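Local coordinates for transcriptional activator TenA-1 (Sulfolobus solfataricus P2, PDB 2QZC), which probably acts as a TenA-like thiaminase, an enzyme of thiamine breakdown or salvage, although it carries the name of a transcriptional activator, at residues K65-K70 against L179-I184; Y120-A123 against N128-L131; D146-S151 against T158-Y163. All blocks are in the same frame, centred on the assembly; numbering follows the deposited sequence. Where two conformers were deposited one is given.

Overall arrangement
The three contacts lie in one all-helical chain of the heme oxygenase-like fold. Contacts 1 and 2 are neighbours, with centres 12 Å apart. They touch directly: V182 CG2 lies 3.5 Å from N128 OD1, and V182 also packs on L131. Contact 3 sits on the opposite side of the chain's centre from contact 2. Their centres are 28 Å apart and their nearest atoms about 15 Å. Helix 127-148 spans this distance, with contact 2 near its start and contact 3 at its end. Along the chain, contacts 2 and 3 both fall inside the loop closed by contact 1. Glycerol, probably from crystallisation, binds at contacts 2 and 3.

Contact 1: K65-K70 against L179-I184; sequences KGPIDK and LDEVSI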
loop_
_atom_site.group_PDB
_atom_site.type_symbol
_atom_site.label_atom_id
_atom_site.label_comp_id
_atom_site.label_asym_id
_atom_site.label_seq_id
_atom_site.Cartn_x
_atom_site.Cartn_y
_atom_site.Cartn_z
ATOM N N LYS A 65 0.872 9.778 0.945
ATOM C CA LYS A 65 1.168 11.192 0.741
ATOM C C LYS A 65 1.687 11.527 -0.649
ATOM O O LYS A 65 1.955 12.691 -0.918
ATOM C CB LYS A 65 2.244 11.645 1.755
ATOM C CG LYS A 65 1.892 11.443 3.227
ATOM C CD LYS A 65 3.096 11.789 4.122
ATOM C CE LYS A 65 2.829 11.478 5.599
ATOM N NZ LYS A 65 1.668 12.216 6.154
ATOM N N GLY A 66 1.839 10.540 -1.532
ATOM C CA GLY A 66 2.438 10.745 -2.852
ATOM C C GLY A 66 1.468 10.996 -3.994
ATOM O O GLY A 66 0.271 10.852 -3.794
ATOM N N PRO A 67 1.982 11.332 -5.188
ATOM C CA PRO A 67 1.101 11.528 -6.364
ATOM C C PRO A 67 0.412 10.215 -6.690
ATOM O O PRO A 67 1.066 9.171 -6.758
ATOM C CB PRO A 67 2.083 11.928 -7.480
ATOM C CG PRO A 67 3.271 12.460 -6.758
ATOM C CD PRO A 67 3.393 11.555 -5.551
ATOM N N ILE A 68 -0.905 10.249 -6.885
ATOM C CA ILE A 68 -1.669 9.013 -6.991
ATOM C C ILE A 68 -1.207 8.073 -8.097
ATOM O O ILE A 68 -1.151 6.865 -7.881
ATOM C CB ILE A 68 -3.206 9.284 -7.024
ATOM C CG1 ILE A 68 -3.995 7.994 -6.723
ATOM C CG2 ILE A 68 -3.606 9.981 -8.330
ATOM C CD1 ILE A 68 -3.852 7.484 -5.321
ATOM N N ASP A 69 -0.871 8.626 -9.264
ATOM C CA ASP A 69 -0.424 7.808 -10.395
ATOM C C ASP A 69 0.910 7.108 -10.106
ATOM O O ASP A 69 1.049 5.913 -10.387
ATOM C CB ASP A 69 -0.300 8.637 -11.700
ATOM C CG ASP A 69 0.699 9.820 -11.591
ATOM O OD1 ASP A 69 0.578 10.638 -10.630
ATOM O OD2 ASP A 69 1.597 9.918 -12.474
ATOM N N LYS A 70 1.846 7.871 -9.523
ATOM C CA LYS A 70 3.197 7.355 -9.234
ATOM C C LYS A 70 3.140 6.288 -8.157
ATOM O O LYS A 70 3.767 5.216 -8.301
ATOM C CB LYS A 70 4.144 8.475 -8.809
ATOM C CG LYS A 70 4.368 9.597 -9.833
ATOM C CD LYS A 70 4.953 9.054 -11.104
ATOM C CE LYS A 70 5.381 10.152 -12.053
ATOM N NZ LYS A 70 4.223 10.969 -12.485
ATOM N N LEU A 179 10.660 9.270 -8.531
ATOM C CA LEU A 179 11.802 10.092 -8.121
ATOM C C LEU A 179 12.037 11.272 -9.058
ATOM O O LEU A 179 12.434 12.347 -8.581
ATOM C CB LEU A 179 13.085 9.251 -7.990
ATOM C CG LEU A 179 14.354 9.909 -7.446
ATOM C CD1 LEU A 179 14.169 10.322 -5.974
ATOM C CD2 LEU A 179 15.524 8.963 -7.548
ATOM N N ASP A 180 11.781 11.080 -10.353
ATOM C CA ASP A 180 11.963 12.196 -11.326
ATOM C C ASP A 180 11.080 13.429 -11.056
ATOM O O ASP A 180 11.407 14.529 -11.553
ATOM C CB ASP A 180 11.812 11.679 -12.756
ATOM C CG ASP A 180 12.985 10.802 -13.196
ATOM O OD1 ASP A 180 14.107 10.895 -12.640
ATOM O OD2 ASP A 180 12.759 10.002 -14.131
ATOM N N GLU A 181 10.003 13.266 -10.267
ATOM C CA GLU A 181 9.101 14.371 -9.873
ATOM C C GLU A 181 9.636 15.207 -8.723
ATOM O O GLU A 181 9.086 16.287 -8.426
ATOM C CB GLU A 181 7.695 13.876 -9.463
ATOM C CG GLU A 181 6.731 13.629 -10.598
ATOM C CD GLU A 181 5.260 13.663 -10.159
ATOM O OE1 GLU A 181 4.818 14.647 -9.513
ATOM O OE2 GLU A 181 4.535 12.723 -10.503
ATOM N N VAL A 182 10.695 14.742 -8.058
ATOM C CA VAL A 182 11.246 15.422 -6.905
ATOM C C VAL A 182 12.277 16.475 -7.318
ATOM O O VAL A 182 13.108 16.206 -8.182
ATOM C CB VAL A 182 11.921 14.405 -5.900
ATOM C CG1 VAL A 182 12.447 15.099 -4.654
ATOM C CG2 VAL A 182 10.901 13.318 -5.494
ATOM N N SER A 183 12.161 17.671 -6.730
ATOM C CA SER A 183 13.140 18.732 -6.905
ATOM C C SER A 183 14.206 18.485 -5.834
ATOM O O SER A 183 13.994 18.768 -4.654
ATOM C CB SER A 183 12.460 20.083 -6.823
ATOM O OG SER A 183 13.406 21.105 -7.150
ATOM N N ILE A 184 15.373 17.981 -6.237
ATOM C CA ILE A 184 16.392 17.577 -5.250
ATOM C C ILE A 184 17.116 18.779 -4.647
ATOM O O ILE A 184 17.527 19.712 -5.354
ATOM C CB ILE A 184 17.413 16.628 -5.875
ATOM C CG1 ILE A 184 16.740 15.332 -6.366
ATOM C CG2 ILE A 184 18.578 16.307 -4.907
ATOM C CD1 ILE A 184 16.108 14.460 -5.238
HETATM O O HOH W 1 2.154 12.777 -10.984
#
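P67 and E181 face each other with their CA atoms 9.2 Å apart, and K70 and L179 are spaced alike, at 9.1 Å. A salt-bridge network of D69, K70 and E181 bridges the two segments. It ties the start of helix 68-78 to the loop between helices 166-179 and 186-208 of this heme oxygenase-like fold. P67 is the N-cap residue of its helix. E181 sits in a type I turn from L179 to V182, closed by V182 N to L179 O. N7 grips the carbonyls of L179 and V182 from helix 6-14.

E181 was modelled in two conformers, and the bridge holds for the one described. Its chain is extended beyond CG and reaches across to K70. The K70 chain bends at chi2 (-60°) and again at chi4, which brings NZ beside the carboxylate of D69 and close to E181. NZ meets E181 OE2 at 2.7 Å on the anti side and D69 OD2 at 2.8 Å on the syn side. A water donates to D69 OD1 at 2.7 Å and lies near E181 OE2. The lysine charge probably offsets the like charges of D69 and E181. Y177 adds a cation-pi contact to K70. On the second subunit, R57 bonds to the carbonyl of G66. P67 lies alongside the glutamate, its ring CG 3.8 Å from E181 OE1.

Contact 2: Y120-A123 against N128-L131; sequences YYYA and NKFL. With GOL (glycerol), chain E.
Y122 and F130 bring two consecutive helices together in a close helix-helix contact beside the short joint between helices 110-125 and 127-148. This is part of the helical bundle of the heme oxygenase-like fold. The CA atoms of Y122 and F130 are only 4.8 Å apart. No hydrogen bond crosses between the segments, so the contact is held by packing.

On one side the contact is apolar. A chi1 of 170° swings the F130 ring away from its backbone N and alongside A123. Its CD1 touches A123 CB at 3.9 Å, with the methyl oblique to the ring. F130 also stacks on W134 and packs on A58 and A62 of helix 38-63.

On the other side Y122 and K129 cross at about a right angle. K129 CB approaches Y122 CD1 to 3.7 Å, oblique to the ring. The extended lysine chain then runs on toward a glycerol molecule. Y121 turns an edge to Y122, and Y121 CD2 lies 3.5 Å above the centre of the Y122 ring. Both K129 and Y122 also touch I191 of helix 186-208.

Putting an alanine in place of Y122 takes the ring away, which is likely to leave the K129 chain freer to turn, open a gap beside the Y121 edge and leave glycerol O3 without its phenol partner.

The glycerol probably comes from the crystallisation liquor. All three of its hydroxyls are engaged here. O1 bonds Y121 OH at 3.0 Å. O2 takes a weak bond from K129 NZ. O3 lies at the edge of the Y122 ring and makes a short 2.5 Å hydrogen bond with Y122 OH.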
loop_
_atom_site.group_PDB
_atom_site.type_symbol
_atom_site.label_atom_id
_atom_site.label_comp_id
_atom_site.label_asym_id
_atom_site.label_seq_id
_atom_site.Cartn_x
_atom_site.Cartn_y
_atom_site.Cartn_z
ATOM N N TYR A 120 10.994 4.981 8.819
ATOM C CA TYR A 120 9.727 5.392 9.395
ATOM C C TYR A 120 9.647 6.893 9.619
ATOM O O TYR A 120 8.565 7.502 9.423
ATOM C CB TYR A 120 9.440 4.658 10.725
ATOM C CG TYR A 120 8.988 3.212 10.636
ATOM C CD1 TYR A 120 7.736 2.906 10.139
ATOM C CD2 TYR A 120 9.786 2.139 11.090
ATOM C CE1 TYR A 120 7.282 1.611 10.127
ATOM C CE2 TYR A 120 9.330 0.837 11.079
ATOM C CZ TYR A 120 8.083 0.569 10.535
ATOM O OH TYR A 120 7.634 -0.726 10.550
ATOM N N TYR A 121 10.733 7.502 10.093
ATOM C CA TYR A 121 10.754 8.921 10.397
ATOM C C TYR A 121 10.343 9.724 9.171
ATOM O O TYR A 121 9.429 10.579 9.252
ATOM C CB TYR A 121 12.141 9.345 10.930
ATOM C CG TYR A 121 12.246 10.846 11.110
ATOM C CD1 TYR A 121 11.652 11.452 12.182
ATOM C CD2 TYR A 121 12.930 11.639 10.225
ATOM C CE1 TYR A 121 11.694 12.841 12.360
ATOM C CE2 TYR A 121 12.978 13.032 10.388
ATOM C CZ TYR A 121 12.374 13.618 11.468
ATOM O OH TYR A 121 12.427 14.993 11.632
ATOM N N TYR A 122 10.981 9.464 8.051
ATOM C CA TYR A 122 10.673 10.220 6.830
ATOM C C TYR A 122 9.321 9.853 6.232
ATOM O O TYR A 122 8.601 10.728 5.759
ATOM C CB TYR A 122 11.837 10.130 5.810
ATOM C CG TYR A 122 13.008 10.912 6.332
ATOM C CD1 TYR A 122 12.918 12.291 6.476
ATOM C CD2 TYR A 122 14.170 10.273 6.756
ATOM C CE1 TYR A 122 13.991 13.022 7.046
ATOM C CE2 TYR A 122 15.220 10.992 7.319
ATOM C CZ TYR A 122 15.113 12.346 7.447
ATOM O OH TYR A 122 16.135 13.083 8.039
ATOM N N ALA A 123 8.930 8.590 6.361
ATOM C CA ALA A 123 7.573 8.178 5.883
ATOM C C ALA A 123 6.488 8.913 6.616
ATOM O O ALA A 123 5.468 9.305 6.006
ATOM C CB ALA A 123 7.374 6.720 6.053
ATOM N N ASN A 128 8.250 12.654 -0.608
ATOM C CA ASN A 128 9.532 12.904 -1.297
ATOM C C ASN A 128 10.730 12.523 -0.415
ATOM O O ASN A 128 11.688 11.928 -0.899
ATOM C CB ASN A 128 9.669 14.360 -1.762
ATOM C CG ASN A 128 8.742 14.704 -2.904
ATOM O OD1 ASN A 128 8.118 13.852 -3.505
ATOM N ND2 ASN A 128 8.709 15.994 -3.244
ATOM N N LYS A 129 10.694 12.873 0.873
ATOM C CA LYS A 129 11.800 12.524 1.787
ATOM C C LYS A 129 11.926 11.013 1.938
ATOM O O LYS A 129 13.032 10.477 1.930
ATOM C CB LYS A 129 11.607 13.202 3.138
ATOM C CG LYS A 129 11.720 14.723 3.089
ATOM C CD LYS A 129 11.598 15.368 4.443
ATOM C CE LYS A 129 11.666 16.890 4.320
ATOM N NZ LYS A 129 11.422 17.533 5.632
ATOM N N PHE A 130 10.804 10.316 2.106
ATOM C CA PHE A 130 10.848 8.866 2.179
ATOM C C PHE A 130 11.421 8.265 0.901
ATOM O O PHE A 130 12.263 7.365 0.934
ATOM C CB PHE A 130 9.484 8.244 2.481
ATOM C CG PHE A 130 9.477 6.744 2.311
ATOM C CD1 PHE A 130 10.050 5.934 3.283
ATOM C CD2 PHE A 130 9.066 6.140 1.093
ATOM C CE1 PHE A 130 10.122 4.558 3.100
ATOM C CE2 PHE A 130 9.173 4.773 0.920
ATOM C CZ PHE A 130 9.695 4.004 1.919
ATOM N N LEU A 131 10.926 8.723 -0.252
ATOM C CA LEU A 131 11.369 8.203 -1.550
ATOM C C LEU A 131 12.871 8.323 -1.732
ATOM O O LEU A 131 13.516 7.365 -2.146
ATOM C CB LEU A 131 10.565 8.905 -2.677
ATOM C CG LEU A 131 10.833 8.487 -4.085
ATOM C CD1 LEU A 131 10.628 6.986 -4.336
ATOM C CD2 LEU A 131 9.932 9.368 -4.983
HETATM C C1 GOL E . 13.483 16.780 7.846
HETATM O O1 GOL E . 13.422 16.626 9.315
HETATM C C2 GOL E . 14.855 17.064 7.158
HETATM O O2 GOL E . 14.782 17.267 5.763
HETATM C C3 GOL E . 15.981 16.072 7.390
HETATM O O3 GOL E . 15.777 15.511 8.664
#

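Contact 3: D146-S151 against T158-Y163; sequences DYVIDS and TWASFY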
loop_
_atom_site.group_PDB
_atom_site.type_symbol
_atom_site.label_atom_id
_atom_site.label_comp_id
_atom_site.label_asym_id
_atom_site.label_seq_id
_atom_site.Cartn_x
_atom_site.Cartn_y
_atom_site.Cartn_z
ATOM N N ASP A 146 22.955 -7.499 -10.290
ATOM C CA ASP A 146 23.585 -7.671 -11.627
ATOM C C ASP A 146 25.031 -8.160 -11.519
ATOM O O ASP A 146 25.521 -8.855 -12.433
ATOM C CB ASP A 146 23.578 -6.381 -12.428
ATOM C CG ASP A 146 22.190 -5.930 -12.816
ATOM O OD1 ASP A 146 21.206 -6.710 -12.761
ATOM O OD2 ASP A 146 22.102 -4.740 -13.190
ATOM N N TYR A 147 25.720 -7.797 -10.449
ATOM C CA TYR A 147 27.095 -8.207 -10.217
ATOM C C TYR A 147 27.199 -9.627 -9.662
ATOM O O TYR A 147 27.925 -10.491 -10.189
ATOM C CB TYR A 147 27.772 -7.219 -9.285
ATOM C CG TYR A 147 29.211 -7.516 -8.969
ATOM C CD1 TYR A 147 30.188 -7.464 -9.946
ATOM C CD2 TYR A 147 29.599 -7.811 -7.672
ATOM C CE1 TYR A 147 31.543 -7.733 -9.617
ATOM C CE2 TYR A 147 30.916 -8.070 -7.336
ATOM C CZ TYR A 147 31.885 -8.024 -8.300
ATOM O OH TYR A 147 33.193 -8.287 -7.913
ATOM N N VAL A 148 26.454 -9.889 -8.599
ATOM C CA VAL A 148 26.523 -11.147 -7.883
ATOM C C VAL A 148 25.925 -12.337 -8.631
ATOM O O VAL A 148 26.275 -13.497 -8.320
ATOM C CB VAL A 148 25.923 -10.974 -6.454
ATOM C CG1 VAL A 148 25.889 -12.289 -5.606
ATOM C CG2 VAL A 148 26.700 -9.897 -5.671
ATOM N N ILE A 149 25.078 -12.091 -9.639
ATOM C CA ILE A 149 24.486 -13.201 -10.438
ATOM C C ILE A 149 25.550 -14.079 -11.100
ATOM O O ILE A 149 25.270 -15.241 -11.375
ATOM C CB ILE A 149 23.447 -12.659 -11.477
ATOM C CG1 ILE A 149 22.538 -13.766 -12.018
ATOM C CG2 ILE A 149 24.119 -11.840 -12.580
ATOM C CD1 ILE A 149 21.679 -14.440 -10.989
ATOM N N ASP A 150 26.745 -13.526 -11.337
ATOM C CA ASP A 150 27.848 -14.295 -11.921
ATOM C C ASP A 150 28.625 -15.137 -10.918
ATOM O O ASP A 150 29.597 -15.802 -11.301
ATOM C CB ASP A 150 28.794 -13.367 -12.672
ATOM C CG ASP A 150 28.126 -12.720 -13.873
ATOM O OD1 ASP A 150 27.239 -13.339 -14.503
ATOM O OD2 ASP A 150 28.494 -11.579 -14.176
ATOM N N SER A 151 28.262 -15.100 -9.635
ATOM C CA SER A 151 28.894 -15.939 -8.627
ATOM C C SER A 151 28.872 -17.418 -9.005
ATOM O O SER A 151 27.882 -17.889 -9.540
ATOM C CB SER A 151 28.131 -15.827 -7.292
ATOM O OG SER A 151 28.792 -16.536 -6.247
ATOM N N THR A 158 21.358 -17.606 -6.522
ATOM C CA THR A 158 19.898 -17.650 -6.279
ATOM C C THR A 158 19.398 -16.340 -5.668
ATOM O O THR A 158 18.398 -15.778 -6.133
ATOM C CB THR A 158 19.507 -18.819 -5.363
ATOM O OG1 THR A 158 19.870 -20.067 -5.990
ATOM C CG2 THR A 158 17.989 -18.839 -5.086
ATOM N N TRP A 159 20.106 -15.859 -4.645
ATOM C CA TRP A 159 19.746 -14.575 -4.023
ATOM C C TRP A 159 19.768 -13.466 -5.056
ATOM O O TRP A 159 18.807 -12.686 -5.166
ATOM C CB TRP A 159 20.740 -14.272 -2.898
ATOM C CG TRP A 159 20.570 -12.900 -2.263
ATOM C CD1 TRP A 159 19.739 -12.567 -1.224
ATOM C CD2 TRP A 159 21.290 -11.726 -2.598
ATOM N NE1 TRP A 159 19.860 -11.245 -0.942
ATOM C CE2 TRP A 159 20.791 -10.685 -1.761
ATOM C CE3 TRP A 159 22.247 -11.412 -3.562
ATOM C CZ2 TRP A 159 21.270 -9.377 -1.839
ATOM C CZ3 TRP A 159 22.688 -10.121 -3.675
ATOM C CH2 TRP A 159 22.212 -9.103 -2.793
ATOM N N ALA A 160 20.853 -13.389 -5.831
ATOM C CA ALA A 160 21.023 -12.345 -6.835
ATOM C C ALA A 160 20.001 -12.392 -7.953
ATOM O O ALA A 160 19.622 -11.333 -8.482
ATOM C CB ALA A 160 22.449 -12.346 -7.421
ATOM N N SER A 161 19.504 -13.589 -8.281
ATOM C CA SER A 161 18.576 -13.742 -9.412
ATOM C C SER A 161 17.307 -12.949 -9.212
ATOM O O SER A 161 16.743 -12.467 -10.197
ATOM C CB SER A 161 18.267 -15.213 -9.684
ATOM O OG SER A 161 17.483 -15.772 -8.643
ATOM N N PHE A 162 16.856 -12.781 -7.959
ATOM C CA PHE A 162 15.691 -11.938 -7.735
ATOM C C PHE A 162 15.956 -10.464 -8.127
ATOM O O PHE A 162 15.187 -9.848 -8.870
ATOM C CB PHE A 162 15.194 -12.026 -6.319
ATOM C CG PHE A 162 14.097 -11.045 -6.037
ATOM C CD1 PHE A 162 12.920 -11.052 -6.818
ATOM C CD2 PHE A 162 14.256 -10.063 -5.060
ATOM C CE1 PHE A 162 11.908 -10.101 -6.600
ATOM C CE2 PHE A 162 13.242 -9.136 -4.821
ATOM C CZ PHE A 162 12.067 -9.155 -5.597
ATOM N N TYR A 163 17.074 -9.930 -7.649
ATOM C CA TYR A 163 17.427 -8.539 -7.902
ATOM C C TYR A 163 17.860 -8.253 -9.329
ATOM O O TYR A 163 17.773 -7.107 -9.762
ATOM C CB TYR A 163 18.463 -8.068 -6.867
ATOM C CG TYR A 163 17.929 -8.224 -5.463
ATOM C CD1 TYR A 163 16.927 -7.404 -5.014
ATOM C CD2 TYR A 163 18.390 -9.199 -4.603
ATOM C CE1 TYR A 163 16.377 -7.558 -3.760
ATOM C CE2 TYR A 163 17.851 -9.340 -3.326
ATOM C CZ TYR A 163 16.853 -8.506 -2.904
ATOM O OH TYR A 163 16.313 -8.632 -1.628
#
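I149 and A160 lie closest across this contact, with CA atoms 5.1 Å apart. Segment 146-151 holds the last part of helix 127-148 and a type I turn from V148 to S151. Segment 158-163 belongs to the next helix, 154-164. S151 N bonds back to V148 O at 2.9 Å and closes the turn.

A160 and I149 carry the contact. The single methyl of A160 presses against backbone as well as side chains. A160 CB is 3.4 Å from I149 N and 3.9 Å from V148 CB. The small side chain is consistent with the close approach of the backbones. I149 reaches further along the helix. CG1 stands anti to the backbone N (chi1 -163°), and CD1 arrives 3.6 Å from S161 CA.

The contact joins consecutive helices of the heme oxygenase-like bundle, and no hydrogen bond crosses between its segments. V148 CG1 adds a looser approach to the indole of W159, oblique to the ring. That indole is covered on one face by Y163, whose CE2 lies 3.4 Å above the plane, offset toward the rim. F41 meets W159 edge-to-face. D146 makes a salt bridge to K169, which also bonds to the carbonyl of Y163. D146 OD2 and, more weakly, Y163 OH each bind glycerol, probably from the crystallisation liquor.

S161 turns its hydroxyl back on its own helix. OG sits between the backbone N and the carbonyl carbon (chi1 69°) and donates to T158 O at 2.7 Å, tilted 23° from the carbonyl plane.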